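Local atomic coordinates of Beta/gamma crystallin domain-containing protein 1 (Homo sapiens, PDB entry 3CW3), a protein that may suppress malignant melanoma, possibly by interacting with the cytoskeleton, and is represented here by one beta/gamma-crystallin domain. Residues Gly1-Pro9 with Lys14-Ile22; Val33-Ile44 with Ile56-Ser66. All coordinates share one frame; numbering follows the deposited sequence.

Interaction 1 (Gly1-Pro9 with Lys14-Ile22); sequences GKVVIYSEP and KCIEVFSDI
The methylene of Cys15 sits over one face of the Tyr6 ring, a CH-pi contact with CB 3.9 Å from the Tyr6 ring centroid. With SG lodged between its own backbone N and carbonyl carbon (chi1 65°), the sulfur comes obliquely to the same ring, 4.5 Å from the centroid of Tyr6, and also touches Val4 CB. At the other end of the hairpin Lys2 and Phe19 run side by side. CG of Lys2 lies over one face of the Phe19 ring, toward its rim; the chain then bends at chi3 (79°), and Lys2 CD comes 3.5 Å from Phe19 CE1. The lysine methylenes thus cover part of an otherwise exposed aromatic ring. Val4 and Glu17 lie between these pairs, and Val4 CG1 meets the aliphatic CG of Glu17.

On the reverse face Val3 and Val18 point the same way, CG1 of Val3 3.6 Å from CB of Val18, with Ile5 beside Ile16. These branched residues suit extended strands and the buried side, where Trp28 and Trp43 touch Val18. Four backbone bonds join Val3 to Val18 and Ile5 to Ile16, and a water links Gly1 O to Phe19 O. This antiparallel hairpin opens the first Greek key of a beta/gamma-crystallin domain.

Interaction 2 (Val33-Ile44 with Ile56-Ser66); sequences VILIKVVRGCWI and IPLEEGELELS
Ile34 with Leu65, Ile36 with Leu63 and Val38 with Gly61 each exchange two backbone hydrogen bonds, pairing strand 33-40 with 61-66 antiparallel; the bond from Ile36 N to Leu63 O is 2.8 Å and nearly straight. After the turn at Gly41, Trp43 and Leu58 form a fourth hydrogen-bonded pair in a separate run, with the register shifted by two residues. Gly41 and Gly61 both take positive phi (89° and 143°), a backbone shape that glycine adopts readily.

The one salt bridge lies on the face carrying Leu35, Lys37, Glu62 and Glu64. Lys37 is extended as far as CE and bends at its last torsion (chi4 61°), which brings NZ 2.9 Å from Glu62 OE2, on the anti lone pair of that oxygen. The aliphatic parts of the pair also touch, Lys37 CG lying 3.6 Å from Glu62 CG. Farther along, a methylene meets a valine branch, Glu64 CG to Val33 CG1 3.5 Å.

Apolar contacts gather on the face of Ile34, Ile36, Val38, Leu63 and Leu65. Ile34 and Leu65 lie side by side, Ile34 CG1 3.8 Å from Leu65 CB. Leu58, from the other run, reaches across: its CD1 meets Ile36 CG2 at 3.8 Å, the two side chains crossing at about a right angle, and its CB packs on Val38 CG2. Branched aliphatic side chains suit this interface between the two sheets.

Two waters bridge the bend, one from Val39 O to Glu60 OE1 and one from Gly41 O to Glu60 N. Close by, His94 stacks on the Trp43 ring, whose NE1 makes a weak bond to Arg40 O, 3.4 Å, in the indole plane, consistent with a tryptophan corner. Strands 33-40 and 61-66 in one sheet, 42-44 and 56-58 in the other, match the two-sheet Greek key sandwich of beta/gamma-crystallins.

How the interactions relate
Interactions 1 and 2 follow one another along the chain, yet meet in a single four-stranded antiparallel sheet, where strand 2-6 lies between 16-18 and 33-40, and 61-66 closes the far edge. Their centres are about 9 Å apart. Backbone contacts, probably hydrogen bonds, join them: Val4 O to Lys37 N at 2.8 Å and Lys2 O to Val39 N at 2.9 Å. Opposite Lys2, Val39 and Arg40 form a classic beta bulge. Trp43 ties the second sheet to the first, its CZ2 3.4 Å from Lys2 N. A bound glycerol, probably from the crystallisation liquor, lies beside Leu65 and Ser66 of 56-66.

Interaction 1 (Gly1-Pro9 with Lys14-Ile22)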
loop_
_atom_site.group_PDB
_atom_site.type_symbol
_atom_site.label_atom_id
_atom_site.label_comp_id
_atom_site.label_asym_id
_atom_site.label_seq_id
_atom_site.Cartn_x
_atom_site.Cartn_y
_atom_site.Cartn_z
ATOM N N GLY A 1 10.493 10.081 8.025
ATOM C CA GLY A 1 9.567 10.276 6.881
ATOM C C GLY A 1 8.109 10.258 7.293
ATOM O O GLY A 1 7.785 10.171 8.479
ATOM N N LYS A 2 7.229 10.353 6.302
ATOM C CA LYS A 2 5.794 10.331 6.531
ATOM C C LYS A 2 5.064 9.881 5.272
ATOM O O LYS A 2 5.321 10.389 4.180
ATOM C CB LYS A 2 5.268 11.719 6.934
ATOM C CG LYS A 2 3.745 11.747 7.100
ATOM C CD LYS A 2 3.220 13.014 7.779
ATOM C CE LYS A 2 3.158 14.200 6.830
ATOM N NZ LYS A 2 2.591 15.414 7.498
ATOM N N VAL A 3 4.173 8.911 5.425
ATOM C CA VAL A 3 3.374 8.434 4.303
ATOM C C VAL A 3 1.928 8.439 4.778
ATOM O O VAL A 3 1.630 7.980 5.883
ATOM C CB VAL A 3 3.785 6.998 3.844
ATOM C CG1 VAL A 3 3.675 6.008 4.989
ATOM C CG2 VAL A 3 2.895 6.557 2.688
ATOM N N VAL A 4 1.036 9.004 3.971
ATOM C CA VAL A 4 -0.370 9.055 4.339
ATOM C C VAL A 4 -1.162 8.218 3.356
ATOM O O VAL A 4 -0.841 8.166 2.163
ATOM C CB VAL A 4 -0.922 10.511 4.351
ATOM C CG1 VAL A 4 -0.081 11.375 5.284
ATOM C CG2 VAL A 4 -0.933 11.091 2.948
ATOM N N ILE A 5 -2.195 7.560 3.865
ATOM C CA ILE A 5 -3.030 6.702 3.049
ATOM C C ILE A 5 -4.483 7.147 3.076
ATOM O O ILE A 5 -5.114 7.186 4.137
ATOM C CB ILE A 5 -2.956 5.238 3.545
ATOM C CG1 ILE A 5 -1.509 4.743 3.476
ATOM C CG2 ILE A 5 -3.888 4.354 2.727
ATOM C CD1 ILE A 5 -1.290 3.376 4.085
ATOM N N TYR A 6 -5.007 7.497 1.908
ATOM C CA TYR A 6 -6.404 7.888 1.801
ATOM C C TYR A 6 -7.167 6.626 1.432
ATOM O O TYR A 6 -7.073 6.136 0.307
ATOM C CB TYR A 6 -6.594 8.951 0.722
ATOM C CG TYR A 6 -5.868 10.236 1.023
ATOM C CD1 TYR A 6 -4.603 10.490 0.490
ATOM C CD2 TYR A 6 -6.434 11.192 1.863
ATOM C CE1 TYR A 6 -3.922 11.670 0.789
ATOM C CE2 TYR A 6 -5.761 12.369 2.169
ATOM C CZ TYR A 6 -4.509 12.602 1.631
ATOM O OH TYR A 6 -3.847 13.768 1.940
ATOM N N SER A 7 -7.903 6.095 2.401
ATOM C CA SER A 7 -8.682 4.875 2.222
ATOM C C SER A 7 -9.812 5.063 1.221
ATOM O O SER A 7 -10.040 4.218 0.355
ATOM C CB SER A 7 -9.266 4.438 3.566
ATOM O OG SER A 7 -8.281 4.502 4.585
ATOM N N GLU A 8 -10.517 6.181 1.346
ATOM C CA GLU A 8 -11.641 6.482 0.471
ATOM C C GLU A 8 -11.386 7.742 -0.349
ATOM O O GLU A 8 -12.046 8.760 -0.157
ATOM C CB GLU A 8 -12.911 6.645 1.317
ATOM C CG GLU A 8 -12.742 7.594 2.503
ATOM C CD GLU A 8 -13.897 7.524 3.488
ATOM O OE1 GLU A 8 -14.112 6.446 4.081
ATOM O OE2 GLU A 8 -14.589 8.550 3.672
ATOM N N PRO A 9 -10.422 7.686 -1.285
ATOM C CA PRO A 9 -10.089 8.835 -2.132
ATOM C C PRO A 9 -11.212 9.203 -3.101
ATOM O O PRO A 9 -11.917 10.193 -2.904
ATOM C CB PRO A 9 -8.830 8.369 -2.854
ATOM C CG PRO A 9 -9.081 6.909 -3.022
ATOM C CD PRO A 9 -9.612 6.511 -1.661
ATOM N N LYS A 14 -10.310 11.927 4.804
ATOM C CA LYS A 14 -9.614 11.269 5.902
ATOM C C LYS A 14 -8.500 10.374 5.393
ATOM O O LYS A 14 -8.556 9.854 4.277
ATOM C CB LYS A 14 -10.579 10.408 6.723
ATOM C CG LYS A 14 -11.568 11.165 7.590
ATOM C CD LYS A 14 -12.347 10.184 8.464
ATOM C CE LYS A 14 -13.353 10.893 9.364
ATOM N NZ LYS A 14 -14.044 9.946 10.289
ATOM N N CYS A 15 -7.484 10.192 6.225
ATOM C CA CYS A 15 -6.378 9.334 5.861
ATOM C C CYS A 15 -5.665 8.818 7.093
ATOM O O CYS A 15 -5.800 9.364 8.195
ATOM C CB CYS A 15 -5.385 10.079 4.965
ATOM S SG CYS A 15 -4.551 11.468 5.731
ATOM N N ILE A 16 -4.930 7.734 6.898
ATOM C CA ILE A 16 -4.157 7.133 7.960
ATOM C C ILE A 16 -2.780 7.751 7.783
ATOM O O ILE A 16 -2.169 7.614 6.720
ATOM C CB ILE A 16 -4.076 5.607 7.784
ATOM C CG1 ILE A 16 -5.486 5.012 7.825
ATOM C CG2 ILE A 16 -3.202 5.006 8.868
ATOM C CD1 ILE A 16 -5.565 3.563 7.381
ATOM N N GLU A 17 -2.311 8.460 8.806
ATOM C CA GLU A 17 -1.005 9.105 8.753
ATOM C C GLU A 17 0.029 8.214 9.423
ATOM O O GLU A 17 -0.035 7.977 10.631
ATOM C CB GLU A 17 -1.070 10.475 9.437
ATOM C CG GLU A 17 -1.911 11.485 8.665
ATOM C CD GLU A 17 -1.969 12.848 9.332
ATOM O OE1 GLU A 17 -0.969 13.253 9.961
ATOM O OE2 GLU A 17 -3.011 13.525 9.212
ATOM N N VAL A 18 0.974 7.711 8.632
ATOM C CA VAL A 18 2.008 6.818 9.153
ATOM C C VAL A 18 3.354 7.516 9.340
ATOM O O VAL A 18 3.949 8.010 8.381
ATOM C CB VAL A 18 2.195 5.603 8.220
ATOM C CG1 VAL A 18 3.181 4.610 8.836
ATOM C CG2 VAL A 18 0.842 4.935 7.963
ATOM N N PHE A 19 3.829 7.540 10.584
ATOM C CA PHE A 19 5.101 8.181 10.935
ATOM C C PHE A 19 6.165 7.169 11.357
ATOM O O PHE A 19 7.287 7.552 11.704
ATOM C CB PHE A 19 4.899 9.147 12.105
ATOM C CG PHE A 19 4.085 10.360 11.773
ATOM C CD1 PHE A 19 4.708 11.553 11.422
ATOM C CD2 PHE A 19 2.696 10.322 11.839
ATOM C CE1 PHE A 19 3.958 12.693 11.147
ATOM C CE2 PHE A 19 1.938 11.455 11.563
ATOM C CZ PHE A 19 2.569 12.643 11.218
ATOM N N SER A 20 5.825 5.887 11.345
ATOM C CA SER A 20 6.790 4.884 11.777
ATOM C C SER A 20 6.479 3.490 11.260
ATOM O O SER A 20 5.454 3.266 10.615
ATOM C CB SER A 20 6.816 4.846 13.303
ATOM O OG SER A 20 5.512 4.588 13.798
ATOM N N ASP A 21 7.381 2.557 11.555
ATOM C CA ASP A 21 7.212 1.163 11.161
ATOM C C ASP A 21 5.932 0.594 11.761
ATOM O O ASP A 21 5.613 0.855 12.922
ATOM C CB ASP A 21 8.367 0.303 11.683
ATOM C CG ASP A 21 9.686 0.630 11.029
ATOM O OD1 ASP A 21 9.780 0.512 9.793
ATOM O OD2 ASP A 21 10.632 0.997 11.757
ATOM N N ILE A 22 5.208 -0.184 10.966
ATOM C CA ILE A 22 4.010 -0.857 11.446
ATOM C C ILE A 22 4.223 -2.312 11.017
ATOM O O ILE A 22 4.126 -2.635 9.829
ATOM C CB ILE A 22 2.721 -0.298 10.801
ATOM C CG1 ILE A 22 2.558 1.191 11.141
ATOM C CG2 ILE A 22 1.515 -1.079 11.314
ATOM C CD1 ILE A 22 2.272 1.468 12.619
HETATM O O HOH W 1 8.481 9.877 11.078
HETATM O O HOH W 2 -9.676 8.873 2.006
HETATM O O HOH W 3 -13.129 10.805 3.950
#

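Interaction 2 (Val33-Ile44 with Ile56-Ser66)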
loop_
_atom_site.group_PDB
_atom_site.type_symbol
_atom_site.label_atom_id
_atom_site.label_comp_id
_atom_site.label_asym_id
_atom_site.label_seq_id
_atom_site.Cartn_x
_atom_site.Cartn_y
_atom_site.Cartn_z
ATOM N N VAL A 33 -9.530 0.813 -4.078
ATOM C CA VAL A 33 -8.633 1.805 -4.648
ATOM C C VAL A 33 -8.258 2.817 -3.573
ATOM O O VAL A 33 -9.119 3.508 -3.024
ATOM C CB VAL A 33 -9.296 2.548 -5.829
ATOM C CG1 VAL A 33 -8.330 3.580 -6.403
ATOM C CG2 VAL A 33 -9.716 1.552 -6.900
ATOM N N ILE A 34 -6.968 2.897 -3.270
ATOM C CA ILE A 34 -6.491 3.828 -2.261
ATOM C C ILE A 34 -5.365 4.671 -2.834
ATOM O O ILE A 34 -4.711 4.287 -3.806
ATOM C CB ILE A 34 -5.967 3.084 -1.009
ATOM C CG1 ILE A 34 -4.799 2.172 -1.397
ATOM C CG2 ILE A 34 -7.091 2.270 -0.373
ATOM C CD1 ILE A 34 -4.182 1.432 -0.227
ATOM N N LEU A 35 -5.154 5.834 -2.235
ATOM C CA LEU A 35 -4.088 6.717 -2.673
ATOM C C LEU A 35 -3.021 6.724 -1.588
ATOM O O LEU A 35 -3.289 7.108 -0.449
ATOM C CB LEU A 35 -4.622 8.135 -2.891
ATOM C CG LEU A 35 -3.597 9.173 -3.356
ATOM C CD1 LEU A 35 -3.073 8.799 -4.740
ATOM C CD2 LEU A 35 -4.248 10.550 -3.381
ATOM N N ILE A 36 -1.827 6.263 -1.941
ATOM C CA ILE A 36 -0.704 6.233 -1.017
ATOM C C ILE A 36 0.129 7.456 -1.364
ATOM O O ILE A 36 0.609 7.583 -2.490
ATOM C CB ILE A 36 0.193 4.988 -1.218
ATOM C CG1 ILE A 36 -0.621 3.698 -1.070
ATOM C CG2 ILE A 36 1.345 5.025 -0.225
ATOM C CD1 ILE A 36 -1.279 3.512 0.283
ATOM N N LYS A 37 0.297 8.357 -0.404
ATOM C CA LYS A 37 1.069 9.561 -0.647
ATOM C C LYS A 37 2.291 9.650 0.256
ATOM O O LYS A 37 2.175 9.956 1.448
ATOM C CB LYS A 37 0.187 10.800 -0.446
ATOM C CG LYS A 37 0.900 12.121 -0.716
ATOM C CD LYS A 37 -0.049 13.307 -0.567
ATOM C CE LYS A 37 0.678 14.629 -0.782
ATOM N NZ LYS A 37 1.269 14.712 -2.145
ATOM N N VAL A 38 3.462 9.361 -0.302
ATOM C CA VAL A 38 4.685 9.470 0.476
ATOM C C VAL A 38 5.019 10.956 0.442
ATOM O O VAL A 38 5.393 11.497 -0.601
ATOM C CB VAL A 38 5.851 8.651 -0.141
ATOM C CG1 VAL A 38 7.160 8.989 0.568
ATOM C CG2 VAL A 38 5.571 7.160 -0.003
ATOM N N VAL A 39 4.852 11.608 1.586
ATOM C CA VAL A 39 5.112 13.034 1.722
ATOM C C VAL A 39 6.610 13.293 1.791
ATOM O O VAL A 39 7.115 14.264 1.226
ATOM C CB VAL A 39 4.438 13.583 2.996
ATOM C CG1 VAL A 39 4.715 15.055 3.137
ATOM C CG2 VAL A 39 2.937 13.325 2.936
ATOM N N ARG A 40 7.315 12.422 2.500
ATOM C CA ARG A 40 8.758 12.532 2.624
ATOM C C ARG A 40 9.332 11.209 3.101
ATOM O O ARG A 40 8.644 10.416 3.759
ATOM C CB ARG A 40 9.136 13.660 3.592
ATOM C CG ARG A 40 8.443 13.591 4.930
ATOM C CD ARG A 40 8.906 14.703 5.862
ATOM N NE ARG A 40 8.264 14.577 7.165
ATOM C CZ ARG A 40 7.087 15.106 7.478
ATOM N NH1 ARG A 40 6.413 15.823 6.586
ATOM N NH2 ARG A 40 6.569 14.888 8.681
ATOM N N GLY A 41 10.587 10.966 2.746
ATOM C CA GLY A 41 11.246 9.737 3.145
ATOM C C GLY A 41 11.035 8.614 2.151
ATOM O O GLY A 41 10.588 8.835 1.020
ATOM N N CYS A 42 11.372 7.402 2.579
ATOM C CA CYS A 42 11.224 6.218 1.750
ATOM C C CYS A 42 10.490 5.166 2.562
ATOM O O CYS A 42 10.658 5.076 3.781
ATOM C CB CYS A 42 12.596 5.694 1.317
ATOM S SG CYS A 42 13.553 6.900 0.358
ATOM N N TRP A 43 9.675 4.371 1.885
ATOM C CA TRP A 43 8.897 3.350 2.565
ATOM C C TRP A 43 8.784 2.081 1.749
ATOM O O TRP A 43 9.083 2.067 0.560
ATOM C CB TRP A 43 7.486 3.868 2.837
ATOM C CG TRP A 43 7.451 5.110 3.661
ATOM C CD1 TRP A 43 7.749 6.381 3.254
ATOM C CD2 TRP A 43 7.128 5.195 5.048
ATOM N NE1 TRP A 43 7.629 7.255 4.313
ATOM C CE2 TRP A 43 7.249 6.551 5.425
ATOM C CE3 TRP A 43 6.748 4.253 6.016
ATOM C CZ2 TRP A 43 7.003 6.990 6.729
ATOM C CZ3 TRP A 43 6.504 4.692 7.314
ATOM C CH2 TRP A 43 6.633 6.048 7.657
ATOM N N ILE A 44 8.349 1.012 2.404
ATOM C CA ILE A 44 8.143 -0.256 1.728
ATOM C C ILE A 44 6.813 -0.826 2.196
ATOM O O ILE A 44 6.574 -0.948 3.399
ATOM C CB ILE A 44 9.224 -1.297 2.068
ATOM C CG1 ILE A 44 10.618 -0.753 1.747
ATOM C CG2 ILE A 44 8.969 -2.566 1.254
ATOM C CD1 ILE A 44 11.725 -1.623 2.283
ATOM N N ILE A 56 6.448 -3.525 -2.179
ATOM C CA ILE A 56 6.366 -2.387 -3.077
ATOM C C ILE A 56 7.208 -1.276 -2.475
ATOM O O ILE A 56 6.837 -0.688 -1.459
ATOM C CB ILE A 56 4.929 -1.856 -3.231
ATOM C CG1 ILE A 56 4.023 -2.937 -3.824
ATOM C CG2 ILE A 56 4.934 -0.622 -4.127
ATOM C CD1 ILE A 56 2.580 -2.490 -3.971
ATOM N N PRO A 57 8.368 -0.990 -3.079
ATOM C CA PRO A 57 9.230 0.073 -2.560
ATOM C C PRO A 57 8.640 1.410 -2.987
ATOM O O PRO A 57 8.111 1.535 -4.094
ATOM C CB PRO A 57 10.569 -0.223 -3.223
ATOM C CG PRO A 57 10.147 -0.731 -4.576
ATOM C CD PRO A 57 8.978 -1.649 -4.249
ATOM N N LEU A 58 8.725 2.404 -2.112
ATOM C CA LEU A 58 8.170 3.714 -2.413
ATOM C C LEU A 58 9.047 4.874 -1.977
ATOM O O LEU A 58 9.661 4.840 -0.911
ATOM C CB LEU A 58 6.804 3.872 -1.736
ATOM C CG LEU A 58 5.663 2.969 -2.207
ATOM C CD1 LEU A 58 4.450 3.178 -1.311
ATOM C CD2 LEU A 58 5.330 3.290 -3.653
ATOM N N GLU A 59 9.098 5.898 -2.822
ATOM C CA GLU A 59 9.836 7.112 -2.524
ATOM C C GLU A 59 8.812 8.242 -2.630
ATOM O O GLU A 59 7.648 7.998 -2.960
ATOM C CB GLU A 59 10.989 7.315 -3.513
ATOM C CG GLU A 59 12.036 6.210 -3.438
ATOM C CD GLU A 59 13.272 6.498 -4.268
ATOM O OE1 GLU A 59 13.152 7.193 -5.300
ATOM O OE2 GLU A 59 14.362 6.014 -3.896
ATOM N N GLU A 60 9.235 9.466 -2.343
ATOM C CA GLU A 60 8.337 10.615 -2.390
ATOM C C GLU A 60 7.439 10.629 -3.626
ATOM O O GLU A 60 7.906 10.477 -4.756
ATOM C CB GLU A 60 9.156 11.908 -2.323
ATOM C CG GLU A 60 8.326 13.173 -2.311
ATOM C CD GLU A 60 9.185 14.417 -2.158
ATOM O OE1 GLU A 60 8.636 15.536 -2.220
ATOM O OE2 GLU A 60 10.410 14.269 -1.967
ATOM N N GLY A 61 6.142 10.808 -3.404
ATOM C CA GLY A 61 5.211 10.836 -4.515
ATOM C C GLY A 61 3.886 10.175 -4.205
ATOM O O GLY A 61 3.664 9.706 -3.090
ATOM N N GLU A 62 3.004 10.135 -5.197
ATOM C CA GLU A 62 1.685 9.537 -5.030
ATOM C C GLU A 62 1.482 8.309 -5.893
ATOM O O GLU A 62 1.909 8.267 -7.049
ATOM C CB GLU A 62 0.596 10.554 -5.364
ATOM C CG GLU A 62 0.265 11.509 -4.242
ATOM C CD GLU A 62 -0.682 12.607 -4.688
ATOM O OE1 GLU A 62 -1.567 12.325 -5.527
ATOM O OE2 GLU A 62 -0.544 13.747 -4.189
ATOM N N LEU A 63 0.818 7.309 -5.324
ATOM C CA LEU A 63 0.533 6.077 -6.043
ATOM C C LEU A 63 -0.880 5.613 -5.733
ATOM O O LEU A 63 -1.236 5.392 -4.575
ATOM C CB LEU A 63 1.522 4.976 -5.647
ATOM C CG LEU A 63 1.281 3.600 -6.287
ATOM C CD1 LEU A 63 1.486 3.673 -7.792
ATOM C CD2 LEU A 63 2.234 2.590 -5.683
ATOM N N GLU A 64 -1.695 5.483 -6.770
ATOM C CA GLU A 64 -3.053 5.008 -6.579
ATOM C C GLU A 64 -2.932 3.493 -6.592
ATOM O O GLU A 64 -2.741 2.887 -7.646
ATOM C CB GLU A 64 -3.960 5.486 -7.712
ATOM C CG GLU A 64 -5.411 5.075 -7.549
ATOM C CD GLU A 64 -6.317 5.732 -8.573
ATOM O OE1 GLU A 64 -6.450 6.975 -8.542
ATOM O OE2 GLU A 64 -6.892 5.006 -9.410
ATOM N N LEU A 65 -3.019 2.886 -5.414
ATOM C CA LEU A 65 -2.891 1.442 -5.297
ATOM C C LEU A 65 -4.221 0.722 -5.413
ATOM O O LEU A 65 -5.242 1.183 -4.905
ATOM C CB LEU A 65 -2.239 1.067 -3.963
ATOM C CG LEU A 65 -1.003 0.169 -4.035
ATOM C CD1 LEU A 65 -0.710 -0.383 -2.653
ATOM C CD2 LEU A 65 -1.224 -0.963 -5.017
ATOM N N SER A 66 -4.185 -0.426 -6.078
ATOM C CA SER A 66 -5.363 -1.254 -6.286
ATOM C C SER A 66 -4.890 -2.616 -6.783
ATOM O O SER A 66 -3.691 -2.829 -6.993
ATOM C CB SER A 66 -6.267 -0.629 -7.348
ATOM O OG SER A 66 -5.614 -0.627 -8.610
HETATM O O HOH W 4 6.299 15.511 -1.112
HETATM O O HOH W 5 11.788 9.801 -1.139
#